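Local atomic coordinates of hypothetical methylmalonyl-CoA decarboxylase alpha subunit (Sulfolobus tokodaii, PDB entry 1X0U), a protein that belongs to the carboxyl transferase family of the ClpP/crotonase superfamily, forms an assembly of six copies, and has no firmly assigned function. Residues 45-49 with 130-134; 59-65 with 110-114; 186-192 with 231-237; 193-199 with 216-222; 316-320 with 352-356. All blocks are in the same frame, centred on the assembly; numbering follows the deposited sequence.

Contact 1: 45-49 with 130-134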
# COMPACT_ATOMS: atom_id res chain seq x y z
N ARG A 45 -0.92 44.56 -1.64
CA ARG A 45 -1.94 43.55 -1.41
C ARG A 45 -1.38 42.41 -0.56
O ARG A 45 -2.05 41.90 0.34
CB ARG A 45 -2.45 43.01 -2.75
CG ARG A 45 -3.23 44.02 -3.57
CD ARG A 45 -3.17 43.67 -5.04
NE ARG A 45 -4.12 44.44 -5.83
CZ ARG A 45 -4.20 44.40 -7.16
NH1 ARG A 45 -3.36 43.62 -7.86
NH2 ARG A 45 -5.12 45.10 -7.80
N LEU A 46 -0.14 42.00 -0.84
CA LEU A 46 0.50 40.93 -0.07
C LEU A 46 0.71 41.34 1.39
O LEU A 46 0.45 40.56 2.30
CB LEU A 46 1.85 40.53 -0.69
CG LEU A 46 1.92 39.77 -2.02
CD1 LEU A 46 3.39 39.65 -2.42
CD2 LEU A 46 1.31 38.38 -1.89
N ALA A 47 1.19 42.56 1.62
CA ALA A 47 1.42 43.00 3.00
C ALA A 47 0.11 42.98 3.78
O ALA A 47 0.10 42.71 4.97
CB ALA A 47 2.04 44.42 3.02
N LEU A 48 -1.00 43.29 3.11
CA LEU A 48 -2.31 43.27 3.76
C LEU A 48 -2.68 41.83 4.15
O LEU A 48 -3.06 41.55 5.29
CB LEU A 48 -3.39 43.83 2.82
CG LEU A 48 -3.91 45.27 2.90
CD1 LEU A 48 -3.26 46.05 4.03
CD2 LEU A 48 -3.67 45.96 1.56
N LEU A 49 -2.53 40.91 3.19
CA LEU A 49 -2.87 39.51 3.39
C LEU A 49 -2.07 38.73 4.43
O LEU A 49 -2.64 37.99 5.24
CB LEU A 49 -2.78 38.76 2.06
CG LEU A 49 -2.93 37.23 2.12
CD1 LEU A 49 -4.25 36.88 2.79
CD2 LEU A 49 -2.86 36.64 0.71
N VAL A 130 -2.87 31.28 -2.65
CA VAL A 130 -3.82 32.26 -3.12
C VAL A 130 -3.12 33.08 -4.18
O VAL A 130 -2.01 33.59 -3.98
CB VAL A 130 -4.38 33.19 -1.98
CG1 VAL A 130 -3.98 32.67 -0.61
CG2 VAL A 130 -3.94 34.62 -2.21
N GLY A 131 -3.75 33.15 -5.35
CA GLY A 131 -3.18 33.90 -6.45
C GLY A 131 -3.89 35.22 -6.63
O GLY A 131 -5.06 35.26 -7.01
N ILE A 132 -3.18 36.31 -6.34
CA ILE A 132 -3.74 37.64 -6.50
C ILE A 132 -3.45 38.08 -7.94
O ILE A 132 -2.38 38.62 -8.25
CB ILE A 132 -3.11 38.62 -5.49
CG1 ILE A 132 -3.09 37.98 -4.09
CG2 ILE A 132 -3.92 39.91 -5.44
CD1 ILE A 132 -2.44 38.84 -3.03
N ASN A 133 -4.42 37.83 -8.81
CA ASN A 133 -4.30 38.14 -10.23
C ASN A 133 -4.47 39.61 -10.60
O ASN A 133 -5.28 40.32 -10.03
CB ASN A 133 -5.31 37.30 -11.01
CG ASN A 133 -4.88 35.84 -11.13
OD1 ASN A 133 -4.61 35.17 -10.12
ND2 ASN A 133 -4.81 35.35 -12.36
N ASP A 134 -3.68 40.05 -11.58
CA ASP A 134 -3.71 41.42 -12.09
C ASP A 134 -2.85 41.39 -13.35
O ASP A 134 -1.78 41.99 -13.42
CB ASP A 134 -3.11 42.40 -11.08
CG ASP A 134 -3.56 43.84 -11.31
OD1 ASP A 134 -4.14 44.11 -12.39
OD2 ASP A 134 -3.33 44.69 -10.42
O HOH W 1 -1.54 41.40 -7.39

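Contact 2: 59-65 with 110-114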
# COMPACT_ATOMS: atom_id res chain seq x y z
N MET A 59 12.89 33.79 -5.95
CA MET A 59 13.15 34.27 -7.31
C MET A 59 12.76 35.72 -7.51
O MET A 59 12.12 36.07 -8.50
CB MET A 59 12.41 33.39 -8.33
CG MET A 59 12.98 31.98 -8.45
SD MET A 59 11.77 30.81 -9.10
CE MET A 59 11.95 31.00 -10.89
N THR A 60 13.15 36.56 -6.56
CA THR A 60 12.83 37.98 -6.62
C THR A 60 13.52 38.76 -7.74
O THR A 60 12.96 39.71 -8.27
CB THR A 60 13.13 38.66 -5.27
OG1 THR A 60 13.76 39.93 -5.49
CG2 THR A 60 14.00 37.78 -4.41
N PHE A 61 14.74 38.37 -8.09
CA PHE A 61 15.46 39.07 -9.15
C PHE A 61 15.32 38.41 -10.52
O PHE A 61 15.75 38.97 -11.52
CB PHE A 61 16.94 39.21 -8.79
CG PHE A 61 17.21 40.20 -7.69
CD1 PHE A 61 17.82 39.79 -6.51
CD2 PHE A 61 16.90 41.55 -7.86
CE1 PHE A 61 18.11 40.71 -5.50
CE2 PHE A 61 17.20 42.48 -6.85
CZ PHE A 61 17.81 42.05 -5.67
N ALA A 62 14.72 37.22 -10.56
CA ALA A 62 14.56 36.49 -11.81
C ALA A 62 13.96 37.36 -12.91
O ALA A 62 12.92 37.98 -12.72
CB ALA A 62 13.69 35.27 -11.59
N THR A 63 14.62 37.40 -14.07
CA THR A 63 14.16 38.21 -15.20
C THR A 63 13.78 37.38 -16.42
O THR A 63 13.95 36.16 -16.45
CB THR A 63 15.24 39.22 -15.65
OG1 THR A 63 16.51 38.56 -15.72
CG2 THR A 63 15.33 40.39 -14.68
N THR A 64 13.27 38.06 -17.44
CA THR A 64 12.90 37.39 -18.68
C THR A 64 14.17 37.09 -19.46
O THR A 64 15.18 37.77 -19.30
CB THR A 64 12.00 38.26 -19.56
OG1 THR A 64 11.76 37.59 -20.80
CG2 THR A 64 12.65 39.62 -19.83
N ARG A 65 14.11 36.06 -20.30
CA ARG A 65 15.25 35.66 -21.12
C ARG A 65 14.94 35.88 -22.59
O ARG A 65 15.78 35.61 -23.45
CB ARG A 65 15.56 34.18 -20.89
CG ARG A 65 15.86 33.83 -19.45
CD ARG A 65 16.09 32.35 -19.32
NE ARG A 65 16.30 31.93 -17.95
CZ ARG A 65 16.63 30.69 -17.60
NH1 ARG A 65 16.79 29.76 -18.54
NH2 ARG A 65 16.79 30.36 -16.33
N THR A 110 9.33 33.26 -17.69
CA THR A 110 9.96 33.28 -16.37
C THR A 110 8.89 33.60 -15.32
O THR A 110 8.93 33.09 -14.20
CB THR A 110 11.08 34.34 -16.30
OG1 THR A 110 12.07 34.04 -17.30
CG2 THR A 110 11.75 34.35 -14.93
N HIS A 111 7.95 34.45 -15.71
CA HIS A 111 6.82 34.87 -14.87
C HIS A 111 6.02 33.63 -14.49
O HIS A 111 5.68 33.42 -13.32
CB HIS A 111 5.97 35.87 -15.67
CG HIS A 111 4.72 36.33 -14.98
ND1 HIS A 111 4.36 37.65 -14.92
CD2 HIS A 111 3.69 35.63 -14.43
CE1 HIS A 111 3.16 37.76 -14.37
NE2 HIS A 111 2.73 36.55 -14.07
N ALA A 112 5.74 32.78 -15.47
CA ALA A 112 5.00 31.55 -15.24
C ALA A 112 5.76 30.58 -14.33
O ALA A 112 5.20 30.05 -13.36
CB ALA A 112 4.68 30.87 -16.56
N ASN A 113 7.04 30.35 -14.61
CA ASN A 113 7.82 29.43 -13.79
C ASN A 113 7.91 29.83 -12.31
O ASN A 113 8.02 28.96 -11.44
CB ASN A 113 9.23 29.24 -14.38
CG ASN A 113 9.18 28.65 -15.78
OD1 ASN A 113 8.32 27.83 -16.08
ND2 ASN A 113 10.11 29.07 -16.63
N LYS A 114 7.87 31.13 -12.03
CA LYS A 114 7.90 31.57 -10.63
C LYS A 114 6.61 31.11 -9.95
O LYS A 114 6.62 30.65 -8.81
CB LYS A 114 8.03 33.08 -10.54
CG LYS A 114 9.38 33.63 -11.02
CD LYS A 114 9.46 35.14 -10.83
CE LYS A 114 9.46 35.51 -9.34
NZ LYS A 114 9.42 36.99 -9.12
O HOH W 2 9.83 35.73 -19.30
O HOH W 3 11.89 34.02 -19.96

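Contact 3: 186-192 with 231-237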
# COMPACT_ATOMS: atom_id res chain seq x y z
N ASP A 186 -10.21 26.53 -6.68
CA ASP A 186 -11.50 26.25 -6.03
C ASP A 186 -12.47 27.42 -5.86
O ASP A 186 -13.68 27.25 -6.00
CB ASP A 186 -11.25 25.61 -4.66
CG ASP A 186 -10.30 24.41 -4.74
OD1 ASP A 186 -10.57 23.48 -5.53
OD2 ASP A 186 -9.29 24.42 -4.01
N PHE A 187 -11.95 28.61 -5.56
CA PHE A 187 -12.79 29.79 -5.37
C PHE A 187 -12.20 31.00 -6.06
O PHE A 187 -10.99 31.23 -6.01
CB PHE A 187 -12.92 30.13 -3.87
CG PHE A 187 -13.53 29.04 -3.04
CD1 PHE A 187 -14.91 28.88 -2.97
CD2 PHE A 187 -12.72 28.15 -2.34
CE1 PHE A 187 -15.47 27.85 -2.22
CE2 PHE A 187 -13.27 27.12 -1.59
CZ PHE A 187 -14.65 26.97 -1.53
N ILE A 188 -13.07 31.77 -6.70
CA ILE A 188 -12.65 33.00 -7.35
C ILE A 188 -13.33 34.17 -6.65
O ILE A 188 -14.56 34.29 -6.67
CB ILE A 188 -13.01 33.03 -8.85
CG1 ILE A 188 -12.17 32.01 -9.64
CG2 ILE A 188 -12.73 34.42 -9.41
CD1 ILE A 188 -12.47 32.02 -11.13
N ILE A 189 -12.53 35.01 -6.01
CA ILE A 189 -13.01 36.21 -5.34
C ILE A 189 -12.62 37.35 -6.27
O ILE A 189 -11.44 37.54 -6.57
CB ILE A 189 -12.33 36.40 -3.99
CG1 ILE A 189 -12.67 35.22 -3.07
CG2 ILE A 189 -12.75 37.74 -3.39
CD1 ILE A 189 -11.80 35.12 -1.84
N MET A 190 -13.61 38.09 -6.74
CA MET A 190 -13.37 39.18 -7.67
C MET A 190 -13.95 40.50 -7.18
O MET A 190 -15.00 40.52 -6.55
CB MET A 190 -13.99 38.81 -9.02
CG MET A 190 -13.72 39.81 -10.13
SD MET A 190 -14.20 39.11 -11.70
CE MET A 190 -14.12 40.55 -12.75
N ILE A 191 -13.25 41.59 -7.49
CA ILE A 191 -13.70 42.93 -7.10
C ILE A 191 -14.49 43.52 -8.26
O ILE A 191 -14.13 43.35 -9.42
CB ILE A 191 -12.50 43.86 -6.81
CG1 ILE A 191 -11.64 43.29 -5.68
CG2 ILE A 191 -13.00 45.26 -6.42
CD1 ILE A 191 -10.70 42.20 -6.11
N LYS A 192 -15.60 44.20 -7.96
CA LYS A 192 -16.36 44.80 -9.05
C LYS A 192 -15.88 46.22 -9.26
O LYS A 192 -15.61 46.94 -8.31
CB LYS A 192 -17.88 44.75 -8.80
CG LYS A 192 -18.35 44.88 -7.35
CD LYS A 192 -19.81 44.41 -7.25
CE LYS A 192 -20.31 44.31 -5.80
NZ LYS A 192 -20.91 45.59 -5.31
N VAL A 231 -18.89 31.83 -12.86
CA VAL A 231 -17.43 31.76 -12.84
C VAL A 231 -16.84 32.29 -11.54
O VAL A 231 -15.85 31.77 -11.05
CB VAL A 231 -16.82 32.54 -14.03
CG1 VAL A 231 -15.31 32.60 -13.90
CG2 VAL A 231 -17.20 31.87 -15.33
N VAL A 232 -17.45 33.34 -11.00
CA VAL A 232 -16.98 33.95 -9.77
C VAL A 232 -17.78 33.41 -8.60
O VAL A 232 -18.99 33.25 -8.70
CB VAL A 232 -17.12 35.48 -9.85
CG1 VAL A 232 -17.04 36.10 -8.46
CG2 VAL A 232 -16.02 36.04 -10.75
N HIS A 233 -17.09 33.13 -7.49
CA HIS A 233 -17.73 32.59 -6.29
C HIS A 233 -18.08 33.66 -5.27
O HIS A 233 -19.05 33.53 -4.54
CB HIS A 233 -16.84 31.52 -5.65
CG HIS A 233 -16.52 30.38 -6.57
ND1 HIS A 233 -15.45 30.41 -7.43
CD2 HIS A 233 -17.19 29.24 -6.84
CE1 HIS A 233 -15.47 29.33 -8.19
NE2 HIS A 233 -16.52 28.61 -7.85
N PHE A 234 -17.27 34.72 -5.22
CA PHE A 234 -17.52 35.82 -4.30
C PHE A 234 -17.25 37.13 -5.02
O PHE A 234 -16.19 37.30 -5.65
CB PHE A 234 -16.59 35.80 -3.09
CG PHE A 234 -16.64 34.54 -2.29
CD1 PHE A 234 -15.69 33.55 -2.47
CD2 PHE A 234 -17.63 34.37 -1.33
CE1 PHE A 234 -15.70 32.40 -1.70
CE2 PHE A 234 -17.65 33.22 -0.56
CZ PHE A 234 -16.69 32.23 -0.74
N MET A 235 -18.21 38.05 -4.93
CA MET A 235 -18.06 39.36 -5.54
C MET A 235 -17.94 40.36 -4.41
O MET A 235 -18.74 40.33 -3.47
CB MET A 235 -19.26 39.71 -6.42
CG MET A 235 -19.17 41.10 -7.00
SD MET A 235 -20.36 41.34 -8.32
CE MET A 235 -21.91 41.34 -7.38
N VAL A 236 -16.96 41.24 -4.49
CA VAL A 236 -16.73 42.22 -3.44
C VAL A 236 -16.50 43.63 -3.99
O VAL A 236 -16.23 43.81 -5.18
CB VAL A 236 -15.54 41.78 -2.57
CG1 VAL A 236 -14.26 41.76 -3.40
CG2 VAL A 236 -15.40 42.68 -1.40
N ASP A 237 -16.60 44.62 -3.12
CA ASP A 237 -16.45 46.02 -3.50
C ASP A 237 -15.02 46.54 -3.54
O ASP A 237 -14.72 47.47 -4.29
CB ASP A 237 -17.25 46.90 -2.55
CG ASP A 237 -18.73 46.66 -2.67
OD1 ASP A 237 -19.44 46.80 -1.65
OD2 ASP A 237 -19.19 46.35 -3.79

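Contact 4: 193-199 with 216-222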
# COMPACT_ATOMS: atom_id res chain seq x y z
N GLY A 193 -15.75 46.59 -10.52
CA GLY A 193 -15.28 47.92 -10.87
C GLY A 193 -14.80 47.94 -12.30
O GLY A 193 -14.62 46.89 -12.93
N ASP A 194 -14.59 49.14 -12.82
CA ASP A 194 -14.14 49.32 -14.19
C ASP A 194 -12.85 48.57 -14.51
O ASP A 194 -12.69 48.06 -15.61
CB ASP A 194 -13.92 50.81 -14.47
CG ASP A 194 -13.45 51.06 -15.89
OD1 ASP A 194 -14.27 50.87 -16.81
OD2 ASP A 194 -12.28 51.43 -16.07
N ALA A 195 -11.95 48.52 -13.53
CA ALA A 195 -10.65 47.87 -13.66
C ALA A 195 -10.60 46.35 -13.51
O ALA A 195 -9.54 45.73 -13.67
CB ALA A 195 -9.69 48.48 -12.66
N TYR A 196 -11.73 45.72 -13.22
CA TYR A 196 -11.73 44.27 -13.05
C TYR A 196 -12.69 43.57 -13.98
O TYR A 196 -13.86 43.92 -14.06
CB TYR A 196 -12.07 43.90 -11.61
CG TYR A 196 -11.40 44.77 -10.58
CD1 TYR A 196 -12.05 45.90 -10.07
CD2 TYR A 196 -10.12 44.48 -10.12
CE1 TYR A 196 -11.42 46.71 -9.11
CE2 TYR A 196 -9.49 45.29 -9.18
CZ TYR A 196 -10.15 46.39 -8.68
OH TYR A 196 -9.53 47.16 -7.71
N TYR A 197 -12.20 42.56 -14.68
CA TYR A 197 -13.03 41.78 -15.57
C TYR A 197 -12.27 40.58 -16.05
O TYR A 197 -11.08 40.44 -15.79
CB TYR A 197 -13.47 42.63 -16.76
CG TYR A 197 -12.36 43.27 -17.57
CD1 TYR A 197 -11.61 42.52 -18.47
CD2 TYR A 197 -12.10 44.65 -17.47
CE1 TYR A 197 -10.63 43.12 -19.28
CE2 TYR A 197 -11.13 45.26 -18.27
CZ TYR A 197 -10.40 44.49 -19.18
OH TYR A 197 -9.46 45.08 -19.98
N MET A 198 -12.97 39.67 -16.72
CA MET A 198 -12.30 38.51 -17.28
C MET A 198 -13.15 37.87 -18.35
O MET A 198 -14.37 37.75 -18.22
CB MET A 198 -11.88 37.50 -16.18
CG MET A 198 -12.94 36.80 -15.35
SD MET A 198 -12.11 35.76 -14.07
CE MET A 198 -12.73 36.40 -12.62
N PHE A 199 -12.49 37.53 -19.45
CA PHE A 199 -13.14 36.90 -20.58
C PHE A 199 -12.10 36.16 -21.42
O PHE A 199 -10.93 36.53 -21.41
CB PHE A 199 -13.90 37.93 -21.44
CG PHE A 199 -13.16 39.23 -21.65
CD1 PHE A 199 -13.64 40.41 -21.09
CD2 PHE A 199 -12.01 39.29 -22.43
CE1 PHE A 199 -12.99 41.63 -21.30
CE2 PHE A 199 -11.35 40.50 -22.65
CZ PHE A 199 -11.84 41.67 -22.08
N PHE A 216 -16.17 46.21 -21.76
CA PHE A 216 -15.44 45.19 -21.00
C PHE A 216 -16.29 44.66 -19.84
O PHE A 216 -16.35 43.45 -19.61
CB PHE A 216 -14.12 45.74 -20.45
CG PHE A 216 -13.12 46.12 -21.52
CD1 PHE A 216 -13.02 45.38 -22.69
CD2 PHE A 216 -12.26 47.19 -21.32
CE1 PHE A 216 -12.08 45.71 -23.66
CE2 PHE A 216 -11.31 47.52 -22.28
CZ PHE A 216 -11.23 46.78 -23.45
N GLN A 217 -16.94 45.57 -19.12
CA GLN A 217 -17.80 45.20 -17.99
C GLN A 217 -19.01 44.38 -18.40
O GLN A 217 -19.44 43.49 -17.67
CB GLN A 217 -18.26 46.47 -17.25
CG GLN A 217 -17.15 47.16 -16.48
CD GLN A 217 -16.49 46.22 -15.48
OE1 GLN A 217 -17.11 45.81 -14.50
NE2 GLN A 217 -15.24 45.87 -15.74
N ASP A 218 -19.58 44.69 -19.56
CA ASP A 218 -20.75 43.97 -20.03
C ASP A 218 -20.38 42.60 -20.59
O ASP A 218 -21.25 41.72 -20.70
CB ASP A 218 -21.50 44.77 -21.10
CG ASP A 218 -22.16 46.01 -20.53
OD1 ASP A 218 -22.26 46.11 -19.29
OD2 ASP A 218 -22.60 46.87 -21.33
N LEU A 219 -19.11 42.42 -20.94
CA LEU A 219 -18.66 41.14 -21.48
C LEU A 219 -18.19 40.20 -20.37
O LEU A 219 -18.51 39.00 -20.39
CB LEU A 219 -17.53 41.34 -22.49
CG LEU A 219 -17.05 40.06 -23.20
CD1 LEU A 219 -18.21 39.46 -23.99
CD2 LEU A 219 -15.87 40.38 -24.13
N GLY A 220 -17.44 40.73 -19.41
CA GLY A 220 -16.95 39.90 -18.33
C GLY A 220 -16.64 40.61 -17.02
O GLY A 220 -15.65 40.32 -16.37
N GLY A 221 -17.49 41.56 -16.64
CA GLY A 221 -17.28 42.29 -15.40
C GLY A 221 -17.63 41.39 -14.23
O GLY A 221 -18.25 40.34 -14.41
N ALA A 222 -17.25 41.79 -13.02
CA ALA A 222 -17.54 41.00 -11.84
C ALA A 222 -19.01 40.58 -11.75
O ALA A 222 -19.33 39.44 -11.39
CB ALA A 222 -17.14 41.76 -10.59
O HOH W 4 -15.97 44.25 -12.41
O HOH W 5 -14.07 47.74 -17.80

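Contact 5: 316-320 with 352-356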
# COMPACT_ATOMS: atom_id res chain seq x y z
N ILE A 316 -28.86 27.33 -1.66
CA ILE A 316 -27.85 28.01 -0.85
C ILE A 316 -26.76 27.06 -0.38
O ILE A 316 -27.04 25.93 0.04
CB ILE A 316 -28.48 28.64 0.39
CG1 ILE A 316 -29.62 29.58 -0.02
CG2 ILE A 316 -27.41 29.38 1.18
CD1 ILE A 316 -30.69 29.74 1.07
N VAL A 317 -25.52 27.52 -0.46
CA VAL A 317 -24.38 26.72 -0.02
C VAL A 317 -23.37 27.64 0.63
O VAL A 317 -23.18 28.77 0.19
CB VAL A 317 -23.69 25.96 -1.20
CG1 VAL A 317 -24.68 24.97 -1.84
CG2 VAL A 317 -23.15 26.96 -2.25
N GLY A 318 -22.73 27.15 1.68
CA GLY A 318 -21.75 27.95 2.35
C GLY A 318 -21.14 27.24 3.54
O GLY A 318 -21.48 26.09 3.84
N PHE A 319 -20.24 27.95 4.21
CA PHE A 319 -19.54 27.43 5.37
C PHE A 319 -20.06 28.07 6.66
O PHE A 319 -20.58 29.18 6.66
CB PHE A 319 -18.04 27.71 5.26
CG PHE A 319 -17.38 27.07 4.06
CD1 PHE A 319 -16.84 27.86 3.04
CD2 PHE A 319 -17.29 25.69 3.95
CE1 PHE A 319 -16.22 27.28 1.93
CE2 PHE A 319 -16.67 25.10 2.85
CZ PHE A 319 -16.13 25.90 1.83
N ALA A 320 -19.88 27.34 7.75
CA ALA A 320 -20.30 27.81 9.06
C ALA A 320 -19.68 26.87 10.07
O ALA A 320 -19.04 25.89 9.70
CB ALA A 320 -21.82 27.76 9.18
N PHE A 352 -19.66 22.46 -5.03
CA PHE A 352 -19.48 22.75 -3.61
C PHE A 352 -19.31 21.48 -2.77
O PHE A 352 -18.39 21.40 -1.96
CB PHE A 352 -20.68 23.54 -3.05
CG PHE A 352 -20.57 23.84 -1.57
CD1 PHE A 352 -19.70 24.81 -1.11
CD2 PHE A 352 -21.37 23.17 -0.65
CE1 PHE A 352 -19.61 25.12 0.26
CE2 PHE A 352 -21.30 23.47 0.72
CZ PHE A 352 -20.42 24.45 1.17
N ILE A 353 -20.18 20.49 -2.93
CA ILE A 353 -20.00 19.32 -2.09
C ILE A 353 -18.69 18.56 -2.36
O ILE A 353 -18.04 18.08 -1.42
CB ILE A 353 -21.21 18.34 -2.15
CG1 ILE A 353 -21.28 17.65 -3.49
CG2 ILE A 353 -22.53 19.12 -1.91
CD1 ILE A 353 -22.36 18.24 -4.38
N ARG A 354 -18.29 18.47 -3.62
CA ARG A 354 -17.04 17.78 -3.96
C ARG A 354 -15.87 18.46 -3.26
O ARG A 354 -15.00 17.77 -2.70
CB ARG A 354 -16.82 17.77 -5.47
CG ARG A 354 -17.94 17.06 -6.26
CD ARG A 354 -17.47 16.74 -7.67
NE ARG A 354 -16.62 15.56 -7.71
CZ ARG A 354 -15.51 15.46 -8.43
NH1 ARG A 354 -15.10 16.49 -9.16
NH2 ARG A 354 -14.83 14.32 -8.45
N PHE A 355 -15.85 19.79 -3.28
CA PHE A 355 -14.78 20.53 -2.61
C PHE A 355 -14.76 20.20 -1.12
O PHE A 355 -13.70 19.89 -0.57
CB PHE A 355 -14.93 22.05 -2.78
CG PHE A 355 -13.92 22.83 -1.99
CD1 PHE A 355 -12.67 23.13 -2.52
CD2 PHE A 355 -14.17 23.18 -0.66
CE1 PHE A 355 -11.69 23.74 -1.75
CE2 PHE A 355 -13.20 23.78 0.12
CZ PHE A 355 -11.95 24.07 -0.43
N CYS A 356 -15.92 20.29 -0.47
CA CYS A 356 -16.00 19.99 0.96
C CYS A 356 -15.51 18.57 1.19
O CYS A 356 -14.73 18.31 2.13
CB CYS A 356 -17.44 20.13 1.46
SG CYS A 356 -18.04 21.84 1.53

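Contact 1: 45-49 with 130-134
Arg45 on helix 42-49 stretches past Ile132 to Asp134, just beyond strand 129-133, within a helix-on-sheet layer of a crotonase-type fold. Its CB sits 4.2 Å from Ile132 CD1. With CG beside the backbone N (chi1 -67°) and the chain extended onward, CD slides by Ile132 CG2 at 3.9 Å. NE turns to Glu239 in a salt bridge. At the tip, NH1 donates to Asp134 OD2 at 2.8 Å, and NH2 adds a weak bond to the same oxygen. The proton donor NH1 lies on the anti side of that carboxylate, 29° out of its plane. Lys39 pairs with Asp134 OD1 and Gln34 bonds to OD2, so the buried acid has several partners. Along the helix, Leu46 CD2 touches Ile132 CD1 at 3.9 Å, while Leu49 and Val130 meet tip to tip, CD2 to CG2, at 3.7 Å. Water 1 links helix to strand, accepting from Arg45 NH1 at 2.9 Å and donating to Ile132 O at 3.0 Å.

Contact 2: 59-65 with 110-114
Met59 and Lys114 run alongside one another, oppositely directed, where the irregular segment 59-65 lies along the start of helix 109-125. The Met59 chain is extended to its sulfur and then bends (chi3 86°), which brings CE against Lys114 CG at 3.7 Å. Lys114 bends too, at chi3 (66°), and this turn carries its ammonium group to the carbonyl oxygens of Val81 and Gly78, where it is hydrogen-bonded.

One helical turn earlier, Thr110 uses both branches. Its methyl CG2 packs on Ala62 CB at 4.0 Å, while OG1, held beside the backbone N, donates to Thr63 O at 3.0 Å from a position tilted 35° off the carbonyl plane. The same hydroxyl accepts a bond from water 3 at 2.7 Å, and that water in turn accepts from Arg65 N at 3.0 Å. Water 2 is hydrogen-bonded to Thr64 OG1 at 3.1 Å and accepts from Thr110 N at 3.0 Å; Thr64 OG1 is also bonded to Ala66 N and Glu142.

Two neighbouring subunits join here: Thr63 OG1 and Arg65 NH2 bond to Glu481 O and Lys482 O of one, and Arg65 NH1 makes a salt bridge to Glu109 of another. The loop follows strand 56-57 and packs on helix 109-125, which leads into strand 129-133 of the crotonase-type sheet; Phe61 touches helix 8-23 and Lys114 strand 81-88.

Contact 3: 186-192 with 231-237
Ile188 O takes two backbone donors at once, His233 N at 2.9 Å and Phe234 N at 3.1 Å. The preceding amide, Ile188 N, donates to His233 ND1 at 2.8 Å, 24° out of the imidazole plane, so one residue is gripped on both its N and O sides. Further along, Met190 N bonds to Phe234 O, Val236 N to Met190 O and Lys192 N to Val236 O, a regular parallel ladder. The edge of Phe187 points at the face of His233, with planes at 77° and centroids 5.8 Å apart. Asp186 O lies over one face of that imidazole, 3.5 Å from CE1. On the side of the sheet that carries Ile189, its CG1 touches Phe234 CD1 at 3.5 Å and helix 239-252 packs over both residues. On the reverse, Met190 SD meets Val232 CG2 at 3.7 Å. With helix 222-229 among the helices linking the two strands, this is a beta-alpha-beta connection to the strand outermost, within this chain, in a crotonase-type sheet.

Contact 4: 193-199 with 216-222
Gln217 reaches from helix 216-220 to the backbone of the type I turn that starts at Gly193. A bend at chi2 (-57°) swings its amide round, and NE2 donates to Tyr196 O at 2.9 Å. The bond is almost straight and lies in the amide plane, yet it meets the oxygen from 47° above the carbonyl plane. NE2 also gives a proton to water 5 at 3.0 Å, which donates to Asp194 O. Water 4 accepts from Gly193 N and Ala222 N, with Tyr196 O and Gln217 OE1 close by. Between backbones, Met198 N bonds to Gly220 O at 2.8 Å, and Gly220 CA makes a CA-H...O contact with Met198 O at 3.4 Å.

Just after helix 216-220, Gly221 is the N-cap of helix 222-229. The junction of these two helices, in the connection between strands 187-191 and 234-236 of the crotonase-type fold, lies against strand 197-199, which pairs with strand 173-175 in a small parallel sheet.

The apolar contacts involve rings. Those of Tyr197 and Phe216 are only moderately inclined and are displaced so that they hardly overlap, centroids 4.9 Å apart, and Phe216 CB sits over the Tyr197 face in a CH-pi contact, 3.9 Å from its centroid. Leu219 CD2 does likewise over Phe199, 4.1 Å from the ring centroid, while Phe216 CD1 touches Phe199 CZ at 3.9 Å. Thr376 and Glu379 of a neighbouring subunit pack against Leu219 and Phe199, respectively.

Contact 5: 316-320 with 352-356
Cys356, whose sulfur rests against Phe319, is fixed by the helical bond from its backbone N to Phe352 O, 3.1 Å long. The interface itself is apolar: helix 343-358, the crossover between the parallel strands 325-332 and 363-369 of a crotonase-type sheet, lies over strand 315-322.

Phe352 is the chief side chain. With CG anti to the backbone N (chi1 178°), its ring projects to the strand and lies between two groups. Val317 CB stands over one face, 3.8 Å from the centroid and 17° off the ring normal, a CH-pi contact, and Cys356 SG lies over the opposite face near the rim. The far end, CZ, comes to 3.3 Å from Gly318 O, over the strand backbone.

The Phe319 and Phe352 side chains come from the two sides and overlap lengthwise. Their planes meet obliquely at 49°, centroids 5.4 Å apart, and Phe352 CE1 sits over one face of Phe319, 3.9 Å from CZ. That same CZ touches Phe355 CE2 at 4.0 Å, the two side chains being roughly perpendicular. Val307 of strand 305-307 and Leu363 of strand 363-369 also pack against Phe352, and Phe355 meets Asn519 of a neighbouring subunit. The sulfur-aromatic contact comes obliquely to the ring, with Cys356 SG 3.8 Å from Phe319 CE2.

In the fold
Contacts 1 and 3 belong to the same seven-stranded mixed sheet, about 14 Å apart centre to centre, one at strand 129-133 and the other at strand 234-236, outermost within the chain. Contact 2 falls between the two segments of contact 1 in sequence and lies about 18 Å from it, centre to centre, beside other subunits. Contact 4 comes between the segments of contact 3 and touches it, Met190 meeting Met198, Tyr197 and Ala222. Contact 5 is last and sits on the second seven-stranded sheet, but Phe187 packs on Phe355 and Phe319, so contacts 3 and 5 join the two sheets. Contacts 3, 4 and 5 reach the same neighbouring subunit; the centres of contacts 2 and 5 are about 36 Å apart.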